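Local coordinates for protein metagenomic carboxyl esterase MGS0156 (Uncultured organism, PDB 5D8M) that probably hydrolyses carboxylic ester bonds, as a carboxyl esterase built on the alpha/beta hydrolase fold, at residues H15-S20 with Y229-L234; G35-I40 with E329-Y334; G86-L91 with G118-L123; G94-C99 with G127-S132. One frame throughout, in Å; residues are numbered along the deposited sequence.

Contact 1: H15-S20 with Y229-L234; sequences HAMSPS and YRLRFL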
loop_
_atom_site.group_PDB
_atom_site.type_symbol
_atom_site.label_atom_id
_atom_site.label_comp_id
_atom_site.label_asym_id
_atom_site.label_seq_id
_atom_site.Cartn_x
_atom_site.Cartn_y
_atom_site.Cartn_z
ATOM N N HIS A 15 -16.665 18.808 -13.801
ATOM C CA HIS A 15 -17.820 17.992 -14.121
ATOM C C HIS A 15 -17.649 16.550 -13.644
ATOM O O HIS A 15 -18.623 15.901 -13.261
ATOM C CB HIS A 15 -18.089 18.009 -15.637
ATOM C CG HIS A 15 -18.411 19.369 -16.181
ATOM N ND1 HIS A 15 -18.229 19.703 -17.507
ATOM C CD2 HIS A 15 -18.926 20.471 -15.584
ATOM C CE1 HIS A 15 -18.608 20.957 -17.700
ATOM N NE2 HIS A 15 -19.028 21.448 -16.544
ATOM N N ALA A 16 -16.414 16.054 -13.657
ATOM C CA ALA A 16 -16.161 14.674 -13.264
ATOM C C ALA A 16 -16.004 14.511 -11.758
ATOM O O ALA A 16 -16.107 13.410 -11.233
ATOM C CB ALA A 16 -14.921 14.146 -13.982
HETATM N N MSE A 17 -15.770 15.612 -11.057
HETATM C CA MSE A 17 -15.427 15.532 -9.642
HETATM C C MSE A 17 -16.659 15.420 -8.760
HETATM O O MSE A 17 -17.615 16.170 -8.915
HETATM C CB MSE A 17 -14.607 16.751 -9.225
HETATM C CG MSE A 17 -14.170 16.735 -7.782
HETATM SE SE MSE A 17 -12.966 15.244 -7.343
HETATM C CE MSE A 17 -11.497 15.686 -8.471
ATOM N N SER A 18 -16.618 14.474 -7.830
ATOM C CA SER A 18 -17.614 14.368 -6.776
ATOM C C SER A 18 -17.197 15.231 -5.580
ATOM O O SER A 18 -16.016 15.259 -5.245
ATOM C CB SER A 18 -17.766 12.913 -6.336
ATOM O OG SER A 18 -17.936 12.065 -7.453
ATOM N N PRO A 19 -18.159 15.926 -4.939
ATOM C CA PRO A 19 -17.869 16.705 -3.728
ATOM C C PRO A 19 -17.085 15.891 -2.718
ATOM O O PRO A 19 -17.454 14.753 -2.404
ATOM C CB PRO A 19 -19.260 17.049 -3.191
ATOM C CG PRO A 19 -20.091 17.123 -4.404
ATOM C CD PRO A 19 -19.580 16.022 -5.307
ATOM N N SER A 20 -15.983 16.453 -2.253
ATOM C CA SER A 20 -15.152 15.797 -1.269
ATOM C C SER A 20 -14.693 16.810 -0.250
ATOM O O SER A 20 -14.743 18.025 -0.477
ATOM C CB SER A 20 -13.946 15.121 -1.942
ATOM O OG SER A 20 -13.105 16.111 -2.541
ATOM N N TYR A 229 -12.083 9.755 -10.373
ATOM C CA TYR A 229 -12.549 8.386 -10.479
ATOM C C TYR A 229 -12.587 7.660 -9.129
ATOM O O TYR A 229 -13.575 7.019 -8.773
ATOM C CB TYR A 229 -11.655 7.634 -11.448
ATOM C CG TYR A 229 -12.174 6.266 -11.801
ATOM C CD1 TYR A 229 -13.103 6.102 -12.824
ATOM C CD2 TYR A 229 -11.727 5.141 -11.127
ATOM C CE1 TYR A 229 -13.575 4.846 -13.160
ATOM C CE2 TYR A 229 -12.188 3.890 -11.455
ATOM C CZ TYR A 229 -13.106 3.740 -12.473
ATOM O OH TYR A 229 -13.565 2.480 -12.794
ATOM N N ARG A 230 -11.493 7.757 -8.389
ATOM C CA ARG A 230 -11.359 7.084 -7.105
ATOM C C ARG A 230 -12.332 7.631 -6.034
ATOM O O ARG A 230 -12.867 6.857 -5.256
ATOM C CB ARG A 230 -9.906 7.188 -6.616
ATOM C CG ARG A 230 -8.903 6.380 -7.476
ATOM C CD ARG A 230 -8.571 4.977 -6.892
ATOM N NE ARG A 230 -9.765 4.188 -6.588
ATOM C CZ ARG A 230 -10.340 3.316 -7.417
ATOM N NH1 ARG A 230 -9.819 3.060 -8.618
ATOM N NH2 ARG A 230 -11.411 2.647 -7.027
ATOM N N LEU A 231 -12.546 8.943 -6.003
ATOM C CA LEU A 231 -13.508 9.546 -5.065
ATOM C C LEU A 231 -14.942 9.143 -5.409
ATOM O O LEU A 231 -15.748 8.879 -4.524
ATOM C CB LEU A 231 -13.392 11.067 -5.067
ATOM C CG LEU A 231 -12.165 11.579 -4.306
ATOM C CD1 LEU A 231 -12.054 13.075 -4.437
ATOM C CD2 LEU A 231 -12.223 11.164 -2.845
ATOM N N ARG A 232 -15.241 9.090 -6.698
ATOM C CA ARG A 232 -16.546 8.655 -7.171
ATOM C C ARG A 232 -16.830 7.187 -6.788
ATOM O O ARG A 232 -17.953 6.839 -6.406
ATOM C CB ARG A 232 -16.637 8.851 -8.688
ATOM C CG ARG A 232 -17.702 8.016 -9.356
ATOM C CD ARG A 232 -18.758 8.861 -9.972
ATOM N NE ARG A 232 -18.259 9.626 -11.108
ATOM C CZ ARG A 232 -19.038 10.364 -11.898
ATOM N NH1 ARG A 232 -20.343 10.429 -11.670
ATOM N NH2 ARG A 232 -18.512 11.041 -12.908
ATOM N N PHE A 233 -15.815 6.335 -6.892
ATOM C CA PHE A 233 -15.941 4.945 -6.465
ATOM C C PHE A 233 -16.362 4.868 -5.010
ATOM O O PHE A 233 -17.257 4.105 -4.666
ATOM C CB PHE A 233 -14.629 4.193 -6.648
ATOM C CG PHE A 233 -14.627 2.808 -6.062
ATOM C CD1 PHE A 233 -15.201 1.756 -6.745
ATOM C CD2 PHE A 233 -14.011 2.553 -4.841
ATOM C CE1 PHE A 233 -15.172 0.457 -6.221
ATOM C CE2 PHE A 233 -13.985 1.262 -4.320
ATOM C CZ PHE A 233 -14.550 0.224 -5.013
ATOM N N LEU A 234 -15.703 5.660 -4.164
ATOM C CA LEU A 234 -15.962 5.606 -2.722
ATOM C C LEU A 234 -17.291 6.269 -2.388
ATOM O O LEU A 234 -17.920 5.911 -1.410
ATOM C CB LEU A 234 -14.825 6.273 -1.939
ATOM C CG LEU A 234 -13.521 5.462 -1.882
ATOM C CD1 LEU A 234 -12.410 6.273 -1.235
ATOM C CD2 LEU A 234 -13.741 4.187 -1.107
HETATM O O HOH W 1 -20.054 13.490 -13.746
#
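Leu231 reaches out from helix 227-236 to the chain that leaves helix 10-16, joining the N-terminal arm to an outer helix of what is probably an alpha/beta hydrolase fold. Its CD1 does most of the work. The selenium of Met17, a selenomethionine, sits 3.7 Å from Leu231 CD1, and Ser20 lays its CB and OG against the same methyl. Met17 starts out pointing off from the helix; bends at chi2 and chi3 (63° each) curl the chain round and bring SE back to the leucine, and the Met17 side chain also touches Arg227 and Ala228. Next to this apolar patch the CB of Ser18 points toward the helix, its OG resting 3.7 Å from Arg232 CB and as near to Arg232 CA, a packing contact on the helix flank.

The other side is loose and wet. Arg232, exposed at the surface, bends its chain at chi2 and chi3, and its guanidinium swings back toward the last turn of helix 10-16. There it bonds to no protein atom across the contact: Ala16 O stands 3.8 Å from Arg232 NH2, set obliquely to the guanidinium. NH1 makes a long, weak ion pair with Glu236. What spans the gap is one water, which donates to His15 O at 2.8 Å and accepts from Arg232 NH2 at 3.0 Å.

Contact 2: G35-I40 with E329-Y334; sequences GRFREI and EAIARY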
loop_
_atom_site.group_PDB
_atom_site.type_symbol
_atom_site.label_atom_id
_atom_site.label_comp_id
_atom_site.label_asym_id
_atom_site.label_seq_id
_atom_site.Cartn_x
_atom_site.Cartn_y
_atom_site.Cartn_z
ATOM N N GLY A 35 -0.931 3.738 18.160
ATOM C CA GLY A 35 -0.207 3.449 19.382
ATOM C C GLY A 35 0.112 1.968 19.527
ATOM O O GLY A 35 1.236 1.605 19.845
ATOM N N ARG A 36 -0.876 1.110 19.304
ATOM C CA ARG A 36 -0.648 -0.317 19.451
ATOM C C ARG A 36 0.254 -0.826 18.318
ATOM O O ARG A 36 1.133 -1.668 18.536
ATOM C CB ARG A 36 -1.977 -1.079 19.487
ATOM C CG ARG A 36 -1.839 -2.607 19.653
ATOM C CD ARG A 36 -1.036 -2.998 20.881
ATOM N NE ARG A 36 -0.969 -4.450 21.030
ATOM C CZ ARG A 36 -0.267 -5.083 21.968
ATOM N NH1 ARG A 36 0.443 -4.393 22.855
ATOM N NH2 ARG A 36 -0.286 -6.409 22.030
ATOM N N PHE A 37 0.079 -0.285 17.117
ATOM C CA PHE A 37 0.936 -0.723 16.022
ATOM C C PHE A 37 2.411 -0.358 16.286
ATOM O O PHE A 37 3.300 -1.195 16.067
ATOM C CB PHE A 37 0.456 -0.148 14.688
ATOM C CG PHE A 37 1.204 -0.691 13.495
ATOM C CD1 PHE A 37 0.904 -1.948 12.978
ATOM C CD2 PHE A 37 2.237 0.030 12.930
ATOM C CE1 PHE A 37 1.613 -2.463 11.879
ATOM C CE2 PHE A 37 2.951 -0.469 11.832
ATOM C CZ PHE A 37 2.630 -1.716 11.308
ATOM N N ARG A 38 2.673 0.865 16.765
ATOM C CA ARG A 38 4.051 1.260 17.119
ATOM C C ARG A 38 4.645 0.317 18.170
ATOM O O ARG A 38 5.798 -0.117 18.075
ATOM C CB ARG A 38 4.109 2.707 17.645
ATOM C CG ARG A 38 5.511 3.124 18.132
ATOM C CD ARG A 38 5.557 4.573 18.677
ATOM N NE ARG A 38 5.010 5.541 17.715
ATOM C CZ ARG A 38 5.674 6.064 16.690
ATOM N NH1 ARG A 38 6.936 5.732 16.474
ATOM N NH2 ARG A 38 5.068 6.930 15.878
ATOM N N GLU A 39 3.828 -0.004 19.160
ATOM C CA GLU A 39 4.209 -0.896 20.230
ATOM C C GLU A 39 4.621 -2.278 19.705
ATOM O O GLU A 39 5.651 -2.818 20.091
ATOM C CB GLU A 39 3.035 -1.012 21.201
ATOM C CG GLU A 39 3.306 -1.725 22.515
ATOM C CD GLU A 39 2.126 -1.570 23.451
ATOM O OE1 GLU A 39 1.040 -1.172 22.972
ATOM O OE2 GLU A 39 2.286 -1.800 24.666
ATOM N N ILE A 40 3.793 -2.843 18.834
ATOM C CA ILE A 40 4.066 -4.138 18.225
ATOM C C ILE A 40 5.331 -4.096 17.373
ATOM O O ILE A 40 6.218 -4.952 17.520
ATOM C CB ILE A 40 2.871 -4.592 17.372
ATOM C CG1 ILE A 40 1.723 -5.012 18.297
ATOM C CG2 ILE A 40 3.268 -5.737 16.433
ATOM C CD1 ILE A 40 0.417 -5.334 17.556
ATOM N N GLU A 329 5.693 -8.118 9.431
ATOM C CA GLU A 329 5.408 -8.891 10.619
ATOM C C GLU A 329 4.502 -8.137 11.606
ATOM O O GLU A 329 3.569 -8.723 12.167
ATOM C CB GLU A 329 6.712 -9.321 11.306
ATOM C CG GLU A 329 6.461 -10.347 12.402
ATOM C CD GLU A 329 7.682 -10.629 13.274
ATOM O OE1 GLU A 329 8.845 -10.531 12.780
ATOM O OE2 GLU A 329 7.478 -10.940 14.473
ATOM N N ALA A 330 4.752 -6.846 11.811
ATOM C CA ALA A 330 3.890 -6.048 12.677
ATOM C C ALA A 330 2.461 -5.995 12.130
ATOM O O ALA A 330 1.487 -6.111 12.889
ATOM C CB ALA A 330 4.463 -4.607 12.854
ATOM N N ILE A 331 2.338 -5.822 10.818
ATOM C CA ILE A 331 1.022 -5.836 10.189
ATOM C C ILE A 331 0.296 -7.153 10.500
ATOM O O ILE A 331 -0.831 -7.119 10.995
ATOM C CB ILE A 331 1.126 -5.646 8.661
ATOM C CG1 ILE A 331 1.550 -4.209 8.325
ATOM C CG2 ILE A 331 -0.182 -6.067 7.938
ATOM C CD1 ILE A 331 2.012 -4.092 6.875
ATOM N N ALA A 332 0.943 -8.284 10.218
ATOM C CA ALA A 332 0.360 -9.605 10.467
ATOM C C ALA A 332 -0.060 -9.791 11.919
ATOM O O ALA A 332 -1.120 -10.336 12.187
ATOM C CB ALA A 332 1.354 -10.735 10.063
ATOM N N ARG A 333 0.795 -9.384 12.853
ATOM C CA ARG A 333 0.508 -9.564 14.270
ATOM C C ARG A 333 -0.604 -8.633 14.754
ATOM O O ARG A 333 -1.416 -9.037 15.590
ATOM C CB ARG A 333 1.775 -9.360 15.117
ATOM C CG ARG A 333 2.826 -10.466 14.893
ATOM C CD ARG A 333 3.794 -10.508 16.046
ATOM N NE ARG A 333 4.977 -11.322 15.785
ATOM C CZ ARG A 333 5.072 -12.621 16.049
ATOM N NH1 ARG A 333 4.040 -13.292 16.575
ATOM N NH2 ARG A 333 6.209 -13.244 15.791
ATOM N N TYR A 334 -0.644 -7.404 14.233
ATOM C CA TYR A 334 -1.708 -6.451 14.603
ATOM C C TYR A 334 -3.055 -6.994 14.134
ATOM O O TYR A 334 -4.031 -7.016 14.894
ATOM C CB TYR A 334 -1.472 -5.042 13.996
ATOM C CG TYR A 334 -2.488 -4.022 14.482
ATOM C CD1 TYR A 334 -3.796 -4.006 13.978
ATOM C CD2 TYR A 334 -2.150 -3.080 15.451
ATOM C CE1 TYR A 334 -4.734 -3.095 14.438
ATOM C CE2 TYR A 334 -3.094 -2.158 15.906
ATOM C CZ TYR A 334 -4.379 -2.177 15.394
ATOM O OH TYR A 334 -5.319 -1.290 15.854
#
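Phe37 drives its ring into a shallow hollow on helix 324-338. Its CG lies opposite the backbone N (chi1 -173°), which carries the ring over to Ala330 although the bond to CB does not itself face the other helix. Phe37 CE1 comes 3.6 Å from Ile331 N, at the ring edge, and equally near Ala330 C; CE1 and CZ also meet Ala330 CB and Ile331 CG1. Ala330, with its single methyl, forms the floor of the hollow. Ile40, one turn on along helix 34-48, fills its other part, with CG2 3.8 Å from Ala330 CA, while its CD1 end reaches Tyr334 CA and crosses the tyrosine at about a right angle. In return Tyr334 pushes back toward helix 34-48, with CE2 3.9 Å from Phe37 N and equally near Arg36 CB. The segment axes cross at 125°. An alanine in place of Phe37 would probably open a gap over Ala330 and Ile331 and leave Tyr334 CB without its ring neighbour.

Within the two segments the meeting is van der Waals packing. Arg333 clasps Glu329 OE2 side-on within its own helix, whereas Arg36 reaches across to Glu337 of helix 324-338, a salt bridge that links the helices beside the apolar patch and would probably balance its charge.

Contact 3: G86-L91 with G118-L123; sequences GIRLVL and GYATTL
Arg88 leaves its strand straight, CG opposite the backbone N (chi1 174°), then kinks at chi3 (-59°), and that kink turns its guanidinium along the neighbouring strand to Thr122. There NH1 donates to Thr122 OG1 at 2.9 Å, a bent bond (130° at the hydrogen) with the oxygen tilted out of the guanidinium plane. One face of the same group lies over Ala120, CB being 3.7 Å from Arg88 CZ. A water takes a bond from NH1 and gives a weak one to Thr121 O.

Beneath these side chains the backbones of 87-91 and 120-123 form a parallel ladder: Leu89 N to Ala120 O (2.8 Å), Thr122 N to Leu89 O, Leu91 N to Thr122 O (2.8 Å), with Ala120 N to Ile87 O at 3.2 Å the longest. The two strands and helix 111-116 make a beta-alpha-beta unit at the sheet edge, and a Schellman motif at Gly118 ends that helix. On the face opposite Arg88, Leu89 and Leu91 turn toward the helix. At the strand's beginning Ile87 and Tyr119 run side by side, Ile87 CB 3.9 Å from Tyr119 CD1, at the ring edge.

A methionine in place of Arg88 would probably leave Asp150, its salt-bridge partner, without a mate and Thr122 OG1 without this donor. One arginine thus ties the outermost strand to a loop carboxylate, its charge probably balanced by Asp150.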
loop_
_atom_site.group_PDB
_atom_site.type_symbol
_atom_site.label_atom_id
_atom_site.label_comp_id
_atom_site.label_asym_id
_atom_site.label_seq_id
_atom_site.Cartn_x
_atom_site.Cartn_y
_atom_site.Cartn_z
ATOM N N GLY A 86 -3.308 -19.767 11.091
ATOM C CA GLY A 86 -3.618 -20.114 9.710
ATOM C C GLY A 86 -3.894 -18.895 8.822
ATOM O O GLY A 86 -4.675 -18.969 7.877
ATOM N N ILE A 87 -3.262 -17.770 9.131
ATOM C CA ILE A 87 -3.434 -16.558 8.329
ATOM C C ILE A 87 -2.519 -16.617 7.110
ATOM O O ILE A 87 -1.373 -17.034 7.219
ATOM C CB ILE A 87 -3.150 -15.282 9.163
ATOM C CG1 ILE A 87 -4.273 -15.090 10.178
ATOM C CG2 ILE A 87 -2.986 -14.025 8.264
ATOM C CD1 ILE A 87 -4.092 -13.897 11.083
ATOM N N ARG A 88 -3.052 -16.233 5.956
ATOM C CA ARG A 88 -2.268 -16.068 4.750
ATOM C C ARG A 88 -2.333 -14.617 4.289
ATOM O O ARG A 88 -3.409 -14.066 4.102
ATOM C CB ARG A 88 -2.758 -16.992 3.627
ATOM C CG ARG A 88 -2.041 -16.737 2.299
ATOM C CD ARG A 88 -2.519 -17.725 1.237
ATOM N NE ARG A 88 -2.291 -19.110 1.636
ATOM C CZ ARG A 88 -1.156 -19.768 1.446
ATOM N NH1 ARG A 88 -0.126 -19.188 0.847
ATOM N NH2 ARG A 88 -1.052 -21.006 1.860
ATOM N N LEU A 89 -1.162 -14.015 4.136
ATOM C CA LEU A 89 -1.024 -12.683 3.596
ATOM C C LEU A 89 -1.006 -12.789 2.066
ATOM O O LEU A 89 -0.134 -13.435 1.484
ATOM C CB LEU A 89 0.257 -12.023 4.115
ATOM C CG LEU A 89 0.489 -12.093 5.628
ATOM C CD1 LEU A 89 1.870 -11.505 5.978
ATOM C CD2 LEU A 89 -0.626 -11.374 6.388
ATOM N N VAL A 90 -2.016 -12.205 1.441
ATOM C CA VAL A 90 -2.096 -12.125 -0.002
ATOM C C VAL A 90 -1.594 -10.749 -0.426
ATOM O O VAL A 90 -2.247 -9.733 -0.186
ATOM C CB VAL A 90 -3.529 -12.370 -0.495
ATOM C CG1 VAL A 90 -3.552 -12.373 -2.018
ATOM C CG2 VAL A 90 -4.039 -13.728 0.068
ATOM N N LEU A 91 -0.422 -10.744 -1.039
ATOM C CA LEU A 91 0.304 -9.545 -1.414
ATOM C C LEU A 91 -0.100 -9.090 -2.815
ATOM O O LEU A 91 0.000 -9.846 -3.748
ATOM C CB LEU A 91 1.807 -9.803 -1.370
ATOM C CG LEU A 91 2.353 -10.470 -0.111
ATOM C CD1 LEU A 91 3.844 -10.898 -0.280
ATOM C CD2 LEU A 91 2.187 -9.519 1.064
ATOM N N GLY A 118 4.860 -18.027 11.200
ATOM C CA GLY A 118 3.594 -18.736 11.039
ATOM C C GLY A 118 2.607 -18.101 10.084
ATOM O O GLY A 118 1.454 -18.518 10.012
ATOM N N TYR A 119 3.044 -17.080 9.353
ATOM C CA TYR A 119 2.167 -16.430 8.395
ATOM C C TYR A 119 2.548 -16.877 6.983
ATOM O O TYR A 119 3.668 -16.609 6.517
ATOM C CB TYR A 119 2.241 -14.900 8.538
ATOM C CG TYR A 119 1.831 -14.422 9.924
ATOM C CD1 TYR A 119 0.490 -14.345 10.273
ATOM C CD2 TYR A 119 2.784 -14.066 10.888
ATOM C CE1 TYR A 119 0.082 -13.925 11.543
ATOM C CE2 TYR A 119 2.388 -13.638 12.170
ATOM C CZ TYR A 119 1.028 -13.574 12.479
ATOM O OH TYR A 119 0.595 -13.153 13.716
ATOM N N ALA A 120 1.631 -17.567 6.309
ATOM C CA ALA A 120 1.847 -17.942 4.904
ATOM C C ALA A 120 1.729 -16.701 4.011
ATOM O O ALA A 120 1.067 -15.727 4.374
ATOM C CB ALA A 120 0.834 -19.032 4.463
ATOM N N THR A 121 2.397 -16.720 2.858
ATOM C CA THR A 121 2.302 -15.587 1.939
ATOM C C THR A 121 2.094 -16.062 0.510
ATOM O O THR A 121 2.679 -17.054 0.081
ATOM C CB THR A 121 3.575 -14.695 1.958
ATOM O OG1 THR A 121 4.701 -15.430 1.468
ATOM C CG2 THR A 121 3.888 -14.226 3.361
ATOM N N THR A 122 1.269 -15.332 -0.216
ATOM C CA THR A 122 1.077 -15.538 -1.643
ATOM C C THR A 122 1.246 -14.197 -2.335
ATOM O O THR A 122 0.661 -13.223 -1.903
ATOM C CB THR A 122 -0.327 -16.101 -1.950
ATOM O OG1 THR A 122 -0.409 -17.443 -1.479
ATOM C CG2 THR A 122 -0.609 -16.072 -3.436
ATOM N N LEU A 123 2.056 -14.147 -3.383
ATOM C CA LEU A 123 2.178 -12.950 -4.191
ATOM C C LEU A 123 1.277 -13.024 -5.434
ATOM O O LEU A 123 1.384 -13.938 -6.237
ATOM C CB LEU A 123 3.638 -12.743 -4.618
ATOM C CG LEU A 123 3.902 -11.581 -5.580
ATOM C CD1 LEU A 123 3.504 -10.239 -4.967
ATOM C CD2 LEU A 123 5.386 -11.567 -5.967
HETATM O O HOH W 2 -0.469 -20.624 11.048
HETATM O O HOH W 3 -1.030 -17.473 11.061
HETATM O O HOH W 4 -0.555 -19.537 7.959
HETATM O O HOH W 5 2.358 -20.439 0.383
#

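Contact 4: G94-C99 with G127-S132; sequences GLLAEC and GGRWGS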
loop_
_atom_site.group_PDB
_atom_site.type_symbol
_atom_site.label_atom_id
_atom_site.label_comp_id
_atom_site.label_asym_id
_atom_site.label_seq_id
_atom_site.Cartn_x
_atom_site.Cartn_y
_atom_site.Cartn_z
ATOM N N GLY A 94 1.348 -2.756 -7.072
ATOM C CA GLY A 94 0.733 -1.638 -7.760
ATOM C C GLY A 94 1.177 -1.367 -9.189
ATOM O O GLY A 94 1.589 -2.264 -9.916
ATOM N N LEU A 95 1.042 -0.102 -9.587
ATOM C CA LEU A 95 1.319 0.345 -10.934
ATOM C C LEU A 95 2.775 0.070 -11.318
ATOM O O LEU A 95 3.688 0.415 -10.572
ATOM C CB LEU A 95 1.021 1.851 -11.057
ATOM C CG LEU A 95 1.015 2.468 -12.457
ATOM C CD1 LEU A 95 -0.169 1.915 -13.227
ATOM C CD2 LEU A 95 0.931 3.984 -12.356
ATOM N N LEU A 96 2.970 -0.550 -12.478
ATOM C CA LEU A 96 4.296 -0.822 -13.040
ATOM C C LEU A 96 5.097 -1.888 -12.284
ATOM O O LEU A 96 6.216 -2.196 -12.671
ATOM C CB LEU A 96 5.133 0.466 -13.113
ATOM C CG LEU A 96 4.652 1.506 -14.123
ATOM C CD1 LEU A 96 5.666 2.645 -14.241
ATOM C CD2 LEU A 96 4.426 0.860 -15.484
ATOM N N ALA A 97 4.542 -2.463 -11.220
ATOM C CA ALA A 97 5.304 -3.452 -10.450
ATOM C C ALA A 97 5.652 -4.650 -11.330
ATOM O O ALA A 97 6.792 -5.173 -11.319
ATOM C CB ALA A 97 4.521 -3.880 -9.212
ATOM N N GLU A 98 4.688 -5.028 -12.159
ATOM C CA GLU A 98 4.876 -6.157 -13.057
ATOM C C GLU A 98 6.037 -5.909 -14.001
ATOM O O GLU A 98 6.780 -6.830 -14.332
ATOM C CB GLU A 98 3.597 -6.426 -13.859
ATOM C CG GLU A 98 3.679 -7.682 -14.734
ATOM C CD GLU A 98 2.445 -7.854 -15.615
ATOM O OE1 GLU A 98 1.836 -6.824 -16.003
ATOM O OE2 GLU A 98 2.093 -9.009 -15.926
ATOM N N CYS A 99 6.194 -4.654 -14.427
ATOM C CA CYS A 99 7.235 -4.287 -15.375
ATOM C C CYS A 99 8.657 -4.352 -14.786
ATOM O O CYS A 99 9.645 -4.461 -15.524
ATOM C CB CYS A 99 6.959 -2.869 -15.905
ATOM S SG CYS A 99 5.245 -2.661 -16.526
ATOM N N GLY A 127 -1.583 -6.919 -13.635
ATOM C CA GLY A 127 -1.099 -6.200 -14.792
ATOM C C GLY A 127 -0.520 -4.878 -14.328
ATOM O O GLY A 127 -1.223 -4.051 -13.733
ATOM N N GLY A 128 0.771 -4.682 -14.571
ATOM C CA GLY A 128 1.412 -3.429 -14.213
ATOM C C GLY A 128 0.844 -2.240 -14.982
ATOM O O GLY A 128 0.909 -1.102 -14.507
ATOM N N ARG A 129 0.301 -2.500 -16.172
ATOM C CA ARG A 129 -0.256 -1.443 -17.000
ATOM C C ARG A 129 -1.762 -1.605 -17.272
ATOM O O ARG A 129 -2.289 -1.054 -18.240
ATOM C CB ARG A 129 0.523 -1.381 -18.316
ATOM C CG ARG A 129 2.022 -1.156 -18.098
ATOM C CD ARG A 129 2.707 -0.783 -19.390
ATOM N NE ARG A 129 3.015 -1.945 -20.220
ATOM C CZ ARG A 129 3.606 -1.864 -21.406
ATOM N NH1 ARG A 129 3.873 -2.959 -22.103
ATOM N NH2 ARG A 129 3.920 -0.683 -21.906
ATOM N N TRP A 130 -2.454 -2.344 -16.409
ATOM C CA TRP A 130 -3.872 -2.656 -16.614
ATOM C C TRP A 130 -4.767 -1.927 -15.611
ATOM O O TRP A 130 -4.311 -1.592 -14.537
ATOM C CB TRP A 130 -4.099 -4.160 -16.488
ATOM C CG TRP A 130 -3.567 -4.946 -17.673
ATOM C CD1 TRP A 130 -3.064 -4.446 -18.841
ATOM C CD2 TRP A 130 -3.525 -6.370 -17.796
ATOM N NE1 TRP A 130 -2.708 -5.480 -19.688
ATOM C CE2 TRP A 130 -2.984 -6.669 -19.063
ATOM C CE3 TRP A 130 -3.881 -7.421 -16.954
ATOM C CZ2 TRP A 130 -2.793 -7.979 -19.504
ATOM C CZ3 TRP A 130 -3.685 -8.724 -17.395
ATOM C CH2 TRP A 130 -3.161 -8.989 -18.658
ATOM N N GLY A 131 -6.046 -1.734 -15.948
ATOM C CA GLY A 131 -6.973 -1.030 -15.079
ATOM C C GLY A 131 -7.390 -1.884 -13.887
ATOM O O GLY A 131 -7.141 -3.093 -13.847
ATOM N N SER A 132 -8.025 -1.253 -12.908
ATOM C CA SER A 132 -8.432 -1.951 -11.694
ATOM C C SER A 132 -9.465 -3.070 -11.929
ATOM O O SER A 132 -9.396 -4.089 -11.269
ATOM C CB SER A 132 -8.982 -0.948 -10.688
ATOM O OG SER A 132 -7.912 -0.212 -10.132
HETATM O O HOH W 6 0.605 -4.886 -17.591
#
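Glu98 stretches its side chain out fully, CG lying opposite the backbone N (chi1 -175°), so that the carboxylate lies alongside the backbone of Gly127 and Gly128. OE1 accepts from Gly128 N at 2.8 Å in a nearly straight bond (164° at the hydrogen), the donor coming from above the carboxylate plane rather than within it. A water donates to OE1 and accepts from Arg129 N, so one oxygen anchors two successive peptide nitrogens, the second through the water. The other oxygen, OE2, is salt-bridged to Arg125, which helps fix the carboxylate's rotation.

Gly128 is pinned from its other end too: its carbonyl accepts from Leu96 N at 2.9 Å, while Leu95 CD1 packs on the same oxygen at 3.5 Å. A side chain on Gly128 would run into Glu98 CB, Cys99 SG and Leu96 CA. These are the loops that follow strands 87-92 and 120-123. Gly94 to Ala97 form a type II turn and Gly127 to Trp130 a type I turn; in alpha/beta hydrolases the first of these loops commonly lies beside the oxyanion hole, which would fit here.

The Arg129 guanidinium does not touch the Glu98 carboxylate. Arg129 CG is met by Cys99 SG at 3.9 Å and by Leu96 CD2 at 4.1 Å, the leucine crossing it slantwise, and the guanidinium runs on to the carbonyls of Ala205, Met208 and Cys213. Cys213 is the disulfide mate of Cys99. Trp130 folds back so that Gly127 CA stands 3.4 Å above the plane of the indole, offset toward its rim.

How the contacts relate
Contacts 2 and 3 share one end of the molecule: their centres are 16 Å apart, and Tyr119 OH of contact 3 packs 3.6 Å from Arg333 CA of contact 2. Contact 3 runs on to contact 4, centres 21 Å apart, as two adjacent strands pass into their following loops. Contact 4 touches contact 1 lightly, Ser132 OG lying 4.1 Å from Arg230 NH1. Contacts 1 and 3 stand on opposite sides of the chain centre, 33 Å between centres. Contacts 1 and 4 lean on helix 159-170; strand 151-157 leads into it through the turn that, in this fold, probably carries the nucleophile. Contact 4, whose Leu95 and Trp130 O meet Lys159 there, probably borders the active site.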